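Local coordinates for protein sorbitol-6-phosphate dehydrogenase (Erwinia amylovora CFBP1430, PDB 5O3Z) that probably catalyses the oxidation of sorbitol 6-phosphate at carbon 2, as a sorbitol-6-phosphate 2-dehydrogenase of the short-chain dehydrogenase/reductase family, at residues Leu38-Ser41 with Asn42-Leu46. Residues are numbered along the deposited sequence; the frame is centred on the assembly and turned at random.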
loop_
_atom_site.group_PDB
_atom_site.type_symbol
_atom_site.label_atom_id
_atom_site.label_comp_id
_atom_site.label_asym_id
_atom_site.label_seq_id
_atom_site.Cartn_x
_atom_site.Cartn_y
_atom_site.Cartn_z
ATOM N N LEU A 38 24.437 -22.583 -8.609
ATOM C CA LEU A 38 24.124 -23.858 -9.304
ATOM C C LEU A 38 25.399 -24.279 -10.072
ATOM O O LEU A 38 25.727 -25.466 -10.106
ATOM C CB LEU A 38 22.912 -23.724 -10.229
ATOM C CG LEU A 38 22.155 -24.934 -10.842
ATOM C CD1 LEU A 38 21.524 -25.833 -9.809
ATOM C CD2 LEU A 38 21.036 -24.438 -11.763
ATOM N N ASN A 39 26.118 -23.289 -10.626
ATOM C CA ASN A 39 27.380 -23.503 -11.309
ATOM C C ASN A 39 28.565 -23.363 -10.371
ATOM O O ASN A 39 29.027 -22.243 -10.108
ATOM C CB ASN A 39 27.535 -22.549 -12.485
ATOM C CG ASN A 39 28.738 -22.893 -13.340
ATOM O OD1 ASN A 39 29.769 -23.300 -12.852
ATOM N ND2 ASN A 39 28.601 -22.698 -14.612
ATOM N N GLU A 40 29.041 -24.507 -9.871
ATOM C CA GLU A 40 30.061 -24.560 -8.851
ATOM C C GLU A 40 31.400 -23.979 -9.323
ATOM O O GLU A 40 32.115 -23.363 -8.528
ATOM C CB GLU A 40 30.289 -25.983 -8.393
ATOM C CG GLU A 40 30.960 -26.061 -7.018
ATOM C CD GLU A 40 31.370 -27.489 -6.643
ATOM O OE1 GLU A 40 30.860 -28.454 -7.232
ATOM O OE2 GLU A 40 32.204 -27.658 -5.730
ATOM N N SER A 41 31.690 -24.081 -10.612
ATOM C CA SER A 41 32.972 -23.578 -11.108
ATOM C C SER A 41 32.935 -22.027 -11.106
ATOM O O SER A 41 33.929 -21.417 -10.737
ATOM C CB SER A 41 33.363 -24.134 -12.462
ATOM O OG SER A 41 32.732 -23.436 -13.488
ATOM N N ASN A 42 31.799 -21.441 -11.514
ATOM C CA ASN A 42 31.549 -20.016 -11.369
ATOM C C ASN A 42 31.685 -19.593 -9.947
ATOM O O ASN A 42 32.391 -18.622 -9.675
ATOM C CB ASN A 42 30.177 -19.648 -11.883
ATOM C CG ASN A 42 30.123 -19.621 -13.363
ATOM O OD1 ASN A 42 31.129 -19.894 -14.029
ATOM N ND2 ASN A 42 28.963 -19.335 -13.907
ATOM N N ALA A 43 31.039 -20.287 -9.020
ATOM C CA ALA A 43 31.202 -19.952 -7.628
ATOM C C ALA A 43 32.690 -19.947 -7.190
ATOM O O ALA A 43 33.159 -18.971 -6.555
ATOM C CB ALA A 43 30.375 -20.847 -6.706
ATOM N N ASN A 44 33.407 -21.034 -7.494
ATOM C CA ASN A 44 34.844 -21.172 -7.096
ATOM C C ASN A 44 35.791 -20.152 -7.666
ATOM O O ASN A 44 36.674 -19.686 -6.932
ATOM C CB ASN A 44 35.350 -22.565 -7.427
ATOM C CG ASN A 44 34.748 -23.611 -6.518
ATOM O OD1 ASN A 44 34.804 -23.505 -5.298
ATOM N ND2 ASN A 44 34.167 -24.634 -7.104
ATOM N N ARG A 45 35.653 -19.848 -8.955
ATOM C CA ARG A 45 36.491 -18.855 -9.624
ATOM C C ARG A 45 36.290 -17.389 -9.166
ATOM O O ARG A 45 37.245 -16.578 -9.137
ATOM C CB ARG A 45 36.181 -18.896 -11.108
ATOM C CG ARG A 45 37.054 -18.019 -11.977
ATOM C CD ARG A 45 36.347 -17.697 -13.282
ATOM N NE ARG A 45 35.310 -18.709 -13.523
ATOM C CZ ARG A 45 35.444 -19.814 -14.246
ATOM N NH1 ARG A 45 36.582 -20.081 -14.863
ATOM N NH2 ARG A 45 34.426 -20.667 -14.338
ATOM N N LEU A 46 35.037 -17.027 -8.863
ATOM C CA LEU A 46 34.770 -15.724 -8.326
ATOM C C LEU A 46 35.373 -15.673 -6.957
ATOM O O LEU A 46 35.993 -14.697 -6.643
ATOM C CB LEU A 46 33.236 -15.416 -8.255
ATOM C CG LEU A 46 32.909 -14.033 -7.698
ATOM C CD1 LEU A 46 33.346 -12.970 -8.683
ATOM C CD2 LEU A 46 31.431 -13.873 -7.428
#
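Asn39 N-caps helix 40-54 by taking the backbone N-H of Asn42 on its side-chain oxygen, Asn39 OD1 to Asn42 N 3.1 Å. The helix is the crossover of the beta-alpha-beta unit between strands 32-37 and 59-63 in this Rossmann-type fold. Asparagine suits the cap because its short side chain, with CG anti to the backbone N (chi1 -171°), brings an amide oxygen back over the first turn, where the N-H groups have no preceding helical turn to supply carbonyls. The bond is nearly straight at the hydrogen, yet Asn42 N sits above the amide plane of Asn39. Nearer that plane comes the short hydroxyl of Ser41, set between its own backbone N and carbonyl carbon, which donates from OG to Asn39 OD1 at 3.0 Å; Ser41 N adds only a weak bond.

Ala43, small enough to face the sheet closely, packs its methyl on Val35 and Asp37, while its N-H reaches Asn39 O and starts the regular helical bonding. Asn42 CG lies anti to the carbonyl carbon (chi1 -76°), which brings its flat amide against that of Asn39, the planes 8° apart and Asn39 CG 3.6 Å from Asn42 CG.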